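Local atomic coordinates of hypothetical protein PA3499 (PDB entry 2IG8), a protein that is of unknown function but belongs to the YjgF-like superfamily of small alpha/beta proteins, here assembled as a trimer. Residues 10-15 against 61-66; 52-57 against 98-103. All blocks are in the same frame, centred on the assembly; numbering follows the deposited sequence.

Overall arrangement
From the N terminus the chain forms strand 4-6, then the loop that holds 10-15. After two more strands and a short helix it enters helix 53-70. This helix carries 52-57 of interaction 2 at its start and 61-66 of interaction 1 further on. Interaction 1 closes the long loop back from 61-66 to 10-15. Interaction 2 closes a second one, from 98-103 at the end of helix 91-101 back to 52-57. The segments alternate, so the two closures cross. Both contacts use helix 53-70, and the ring of F101 touches L61, G62 and K65. Together they join the N-terminal loop, helix 53-70 and helix 91-101.

Interaction 1: 10-15 against 61-66; sequences AALPDL and LGKVKA
L12 lays its two methyl groups along the aliphatic chain of K63 and against the backbone carbonyl of the same residue. The two methyls divide the work. CD2 of L12 rests against the aliphatic chain, with its closest approach of 3.8 Å to K63 CD. CD1 of L12 sits nearer the helix axis, 3.7 Å from the carbonyl O of K63 and 3.9 Å from K63 CB. The same methyl lies 4.5 Å from CB of A66, nearly one turn further along the helix. The branched end of L12 therefore lies over the K63-A66 side of helix 53-70.

The K63 chain is stretched out. Its CG stands anti to the carbonyl carbon (chi1 -70°), and every later torsion is close to 180°. This runs the methylenes past the leucine at an oblique angle, so that CG, CD and CE all make contact with L12 CD2. The ammonium end is used elsewhere: NZ of K63 donates a hydrogen bond to the backbone O of T36. With its tip tied there, the lysine offers its apolar middle to L12.

No hydrogen bond joins the two segments. The contact is small, about 145 Å² in all, and rests on van der Waals packing near the surface. M35 of strand 29-36 touches both L12 and K63, so the strand takes part in the same cluster. Further along the loop, D14 OD1 accepts a hydrogen bond from the backbone N of N22. On the inner side of the helix, V64 packs on M32 and A130 of the sheet. The arrangement belongs to the alpha/beta fold of the YjgF-like superfamily, in which helices pack on a beta sheet; here an N-terminal loop sets one leucine against the flank of helix 53-70, beside M35 of the sheet.

Interaction 2: 52-57 against 98-103; sequences DAHAQA and RQEFFA
One histidine-carboxylate hydrogen bond, H54 to E100, is the only residue contact within 4.5 Å between 52-57 and 98-103. NE2 of H54 donates to OE1 of E100 at 2.8 Å. The bond is bent, with an N-H...O angle of 146°. On the histidine side the oxygen lies at the ring edge, close to the ring plane. On the glutamate side the nitrogen comes from well above the carboxylate plane. The two planes are turned about 45° from each other. OE2 of E100 stays further off, 3.6 Å from CE1 of H54.

The H54 ring reaches across because its CG is anti to the backbone N (chi1 180°). E100 comes from the other helix with its chain extended beyond CG, and the two side chains meet at about a right angle. A single carboxylate oxygen, OE1, receives the ring N-H.

H54 sits in the first turn of its helix. D52 is the N-cap there: its OD1 accepts from A55 N at 2.9 Å, nearly straight.

The bond lies on the surface where helix 53-70 packs against helix 91-101. H54 also touches R96 and A97, and E100 touches L58. Beyond it, F101 and F102 pack on L78 of strand 78-85, while R98 packs on W20 of the second subunit.

Interaction 1: 10-15 against 61-66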
loop_
_atom_site.group_PDB
_atom_site.type_symbol
_atom_site.label_atom_id
_atom_site.label_comp_id
_atom_site.label_asym_id
_atom_site.label_seq_id
_atom_site.Cartn_x
_atom_site.Cartn_y
_atom_site.Cartn_z
ATOM N N ALA B 10 21.749 -12.103 -4.228
ATOM C CA ALA B 10 22.770 -11.942 -5.291
ATOM C C ALA B 10 22.190 -11.539 -6.645
ATOM O O ALA B 10 22.754 -10.678 -7.344
ATOM C CB ALA B 10 23.552 -13.217 -5.463
ATOM N N ALA B 11 21.066 -12.162 -6.998
ATOM C CA ALA B 11 20.391 -11.906 -8.274
ATOM C C ALA B 11 19.729 -10.524 -8.322
ATOM O O ALA B 11 19.285 -10.087 -9.396
ATOM C CB ALA B 11 19.370 -12.976 -8.540
ATOM N N LEU B 12 19.671 -9.847 -7.171
ATOM C CA LEU B 12 18.999 -8.571 -7.056
ATOM C C LEU B 12 19.895 -7.584 -6.363
ATOM O O LEU B 12 19.618 -7.172 -5.235
ATOM C CB LEU B 12 17.695 -8.731 -6.269
ATOM C CG LEU B 12 16.692 -9.621 -6.978
ATOM C CD1 LEU B 12 15.456 -9.752 -6.140
ATOM C CD2 LEU B 12 16.380 -9.039 -8.351
ATOM N N PRO B 13 20.973 -7.177 -7.049
ATOM C CA PRO B 13 21.901 -6.300 -6.381
ATOM C C PRO B 13 21.243 -4.977 -6.070
ATOM O O PRO B 13 20.553 -4.403 -6.911
ATOM C CB PRO B 13 23.012 -6.096 -7.419
ATOM C CG PRO B 13 22.377 -6.400 -8.746
ATOM C CD PRO B 13 21.356 -7.450 -8.451
ATOM N N ASP B 14 21.439 -4.502 -4.854
ATOM C CA ASP B 14 21.188 -3.113 -4.589
ATOM C C ASP B 14 22.336 -2.385 -5.262
ATOM O O ASP B 14 23.501 -2.702 -5.026
ATOM C CB ASP B 14 21.110 -2.854 -3.090
ATOM C CG ASP B 14 19.836 -3.432 -2.484
ATOM O OD1 ASP B 14 18.829 -2.708 -2.463
ATOM O OD2 ASP B 14 19.826 -4.632 -2.127
ATOM N N LEU B 15 22.011 -1.457 -6.150
ATOM C CA LEU B 15 23.034 -0.733 -6.853
ATOM C C LEU B 15 23.205 0.614 -6.135
ATOM O O LEU B 15 22.218 1.325 -5.923
ATOM C CB LEU B 15 22.660 -0.606 -8.324
ATOM C CG LEU B 15 22.455 -1.994 -8.972
ATOM C CD1 LEU B 15 21.852 -1.911 -10.338
ATOM C CD2 LEU B 15 23.771 -2.788 -9.007
ATOM N N LEU B 61 7.305 -12.638 -9.116
ATOM C CA LEU B 61 7.164 -13.546 -7.977
ATOM C C LEU B 61 8.463 -14.333 -7.687
ATOM O O LEU B 61 8.821 -14.512 -6.532
ATOM C CB LEU B 61 5.933 -14.478 -8.150
ATOM C CG LEU B 61 4.566 -13.757 -8.122
ATOM C CD1 LEU B 61 3.423 -14.670 -8.635
ATOM C CD2 LEU B 61 4.258 -13.190 -6.694
ATOM N N GLY B 62 9.199 -14.745 -8.728
ATOM C CA GLY B 62 10.552 -15.322 -8.552
ATOM C C GLY B 62 11.532 -14.401 -7.843
ATOM O O GLY B 62 12.349 -14.857 -7.041
ATOM N N LYS B 63 11.471 -13.103 -8.136
ATOM C CA LYS B 63 12.303 -12.127 -7.432
ATOM C C LYS B 63 11.937 -12.036 -5.934
ATOM O O LYS B 63 12.813 -12.086 -5.069
ATOM C CB LYS B 63 12.226 -10.759 -8.105
ATOM C CG LYS B 63 12.932 -10.752 -9.458
ATOM C CD LYS B 63 13.021 -9.356 -10.074
ATOM C CE LYS B 63 13.744 -9.439 -11.415
ATOM N NZ LYS B 63 13.822 -8.155 -12.022
ATOM N N VAL B 64 10.640 -11.933 -5.659
ATOM C CA VAL B 64 10.146 -11.976 -4.279
ATOM C C VAL B 64 10.670 -13.222 -3.554
ATOM O O VAL B 64 11.172 -13.132 -2.435
ATOM C CB VAL B 64 8.609 -11.913 -4.251
ATOM C CG1 VAL B 64 8.079 -12.161 -2.817
ATOM C CG2 VAL B 64 8.144 -10.550 -4.816
ATOM N N LYS B 65 10.583 -14.380 -4.200
ATOM C CA LYS B 65 11.104 -15.615 -3.616
ATOM C C LYS B 65 12.607 -15.585 -3.344
ATOM O O LYS B 65 13.069 -16.126 -2.328
ATOM C CB LYS B 65 10.746 -16.778 -4.522
ATOM C CG LYS B 65 11.313 -18.099 -4.087
ATOM C CD LYS B 65 10.553 -19.205 -4.771
ATOM C CE LYS B 65 11.432 -20.295 -5.271
ATOM N NZ LYS B 65 12.081 -21.041 -4.214
ATOM N N ALA B 66 13.364 -14.973 -4.257
ATOM C CA ALA B 66 14.792 -14.783 -4.079
ATOM C C ALA B 66 15.079 -13.943 -2.842
ATOM O O ALA B 66 15.954 -14.294 -2.045
ATOM C CB ALA B 66 15.439 -14.147 -5.354
#

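Interaction 2: 52-57 against 98-103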
loop_
_atom_site.group_PDB
_atom_site.type_symbol
_atom_site.label_atom_id
_atom_site.label_comp_id
_atom_site.label_asym_id
_atom_site.label_seq_id
_atom_site.Cartn_x
_atom_site.Cartn_y
_atom_site.Cartn_z
ATOM N N ASP B 52 4.780 -11.357 -21.834
ATOM C CA ASP B 52 3.399 -10.998 -21.512
ATOM C C ASP B 52 3.182 -10.899 -20.005
ATOM O O ASP B 52 4.112 -11.137 -19.210
ATOM C CB ASP B 52 2.398 -11.959 -22.198
ATOM C CG ASP B 52 2.461 -13.427 -21.695
ATOM O OD1 ASP B 52 3.037 -13.725 -20.613
ATOM O OD2 ASP B 52 1.948 -14.311 -22.468
ATOM N N ALA B 53 1.954 -10.572 -19.600
ATOM C CA ALA B 53 1.683 -10.259 -18.187
ATOM C C ALA B 53 1.897 -11.462 -17.272
ATOM O O ALA B 53 2.425 -11.320 -16.175
ATOM C CB ALA B 53 0.255 -9.722 -18.014
ATOM N N HIS B 54 1.468 -12.644 -17.729
ATOM C CA HIS B 54 1.649 -13.874 -16.996
ATOM C C HIS B 54 3.150 -14.161 -16.794
ATOM O O HIS B 54 3.569 -14.435 -15.680
ATOM C CB HIS B 54 0.986 -14.996 -17.769
ATOM C CG HIS B 54 1.083 -16.345 -17.139
ATOM N ND1 HIS B 54 0.498 -17.450 -17.706
ATOM C CD2 HIS B 54 1.600 -16.768 -15.962
ATOM C CE1 HIS B 54 0.716 -18.507 -16.937
ATOM N NE2 HIS B 54 1.413 -18.123 -15.893
ATOM N N ALA B 55 3.929 -14.098 -17.874
ATOM C CA ALA B 55 5.371 -14.318 -17.779
ATOM C C ALA B 55 6.051 -13.273 -16.851
ATOM O O ALA B 55 6.902 -13.636 -15.994
ATOM C CB ALA B 55 6.040 -14.376 -19.185
ATOM N N GLN B 56 5.674 -12.004 -16.998
ATOM C CA GLN B 56 6.224 -10.965 -16.158
ATOM C C GLN B 56 5.872 -11.215 -14.686
ATOM O O GLN B 56 6.726 -11.064 -13.816
ATOM C CB GLN B 56 5.778 -9.573 -16.587
ATOM C CG GLN B 56 6.377 -9.085 -17.934
ATOM C CD GLN B 56 6.247 -7.606 -18.175
ATOM O OE1 GLN B 56 6.228 -6.810 -17.236
ATOM N NE2 GLN B 56 6.211 -7.209 -19.475
ATOM N N ALA B 57 4.623 -11.571 -14.410
ATOM C CA ALA B 57 4.209 -11.763 -13.011
ATOM C C ALA B 57 5.008 -12.906 -12.376
ATOM O O ALA B 57 5.434 -12.807 -11.240
ATOM C CB ALA B 57 2.712 -12.001 -12.906
ATOM N N ARG B 98 -0.179 -16.544 -10.120
ATOM C CA ARG B 98 -0.349 -16.899 -8.736
ATOM C C ARG B 98 -0.736 -18.364 -8.537
ATOM O O ARG B 98 -0.192 -19.032 -7.629
ATOM C CB ARG B 98 -1.350 -15.974 -8.069
ATOM C CG ARG B 98 -0.759 -14.611 -7.795
ATOM C CD ARG B 98 -1.644 -13.800 -6.873
ATOM N NE ARG B 98 -2.864 -13.359 -7.533
ATOM C CZ ARG B 98 -3.538 -12.250 -7.226
ATOM N NH1 ARG B 98 -4.626 -11.943 -7.916
ATOM N NH2 ARG B 98 -3.146 -11.453 -6.243
ATOM N N GLN B 99 -1.633 -18.884 -9.358
ATOM C CA GLN B 99 -2.018 -20.297 -9.216
ATOM C C GLN B 99 -0.784 -21.182 -9.390
ATOM O O GLN B 99 -0.593 -22.156 -8.662
ATOM C CB GLN B 99 -3.097 -20.695 -10.216
ATOM C CG GLN B 99 -4.460 -20.055 -9.896
ATOM C CD GLN B 99 -5.194 -20.698 -8.735
ATOM O OE1 GLN B 99 -4.808 -21.743 -8.223
ATOM N NE2 GLN B 99 -6.269 -20.052 -8.305
ATOM N N GLU B 100 0.082 -20.830 -10.335
ATOM C CA GLU B 100 1.263 -21.648 -10.586
ATOM C C GLU B 100 2.314 -21.496 -9.499
ATOM O O GLU B 100 2.858 -22.483 -9.025
ATOM C CB GLU B 100 1.826 -21.354 -11.990
ATOM C CG GLU B 100 0.852 -21.762 -13.055
ATOM C CD GLU B 100 1.228 -21.319 -14.480
ATOM O OE1 GLU B 100 2.181 -20.522 -14.660
ATOM O OE2 GLU B 100 0.510 -21.769 -15.402
ATOM N N PHE B 101 2.572 -20.259 -9.079
ATOM C CA PHE B 101 3.570 -19.943 -8.058
ATOM C C PHE B 101 3.207 -20.545 -6.706
ATOM O O PHE B 101 4.072 -21.035 -5.977
ATOM C CB PHE B 101 3.702 -18.426 -7.944
ATOM C CG PHE B 101 4.808 -17.953 -7.020
ATOM C CD1 PHE B 101 6.132 -18.055 -7.393
ATOM C CD2 PHE B 101 4.513 -17.368 -5.819
ATOM C CE1 PHE B 101 7.143 -17.602 -6.554
ATOM C CE2 PHE B 101 5.521 -16.878 -4.980
ATOM C CZ PHE B 101 6.841 -17.009 -5.368
ATOM N N PHE B 102 1.920 -20.519 -6.389
ATOM C CA PHE B 102 1.418 -21.094 -5.162
ATOM C C PHE B 102 0.827 -22.494 -5.367
ATOM O O PHE B 102 -0.078 -22.898 -4.631
ATOM C CB PHE B 102 0.367 -20.142 -4.567
ATOM C CG PHE B 102 0.938 -18.831 -4.090
ATOM C CD1 PHE B 102 1.751 -18.799 -2.971
ATOM C CD2 PHE B 102 0.656 -17.639 -4.746
ATOM C CE1 PHE B 102 2.296 -17.601 -2.497
ATOM C CE2 PHE B 102 1.219 -16.400 -4.281
ATOM C CZ PHE B 102 2.023 -16.403 -3.162
ATOM N N ALA B 103 1.349 -23.249 -6.329
ATOM C CA ALA B 103 0.847 -24.620 -6.586
ATOM C C ALA B 103 0.923 -25.534 -5.354
ATOM O O ALA B 103 0.175 -26.506 -5.271
ATOM C CB ALA B 103 1.572 -25.252 -7.757
#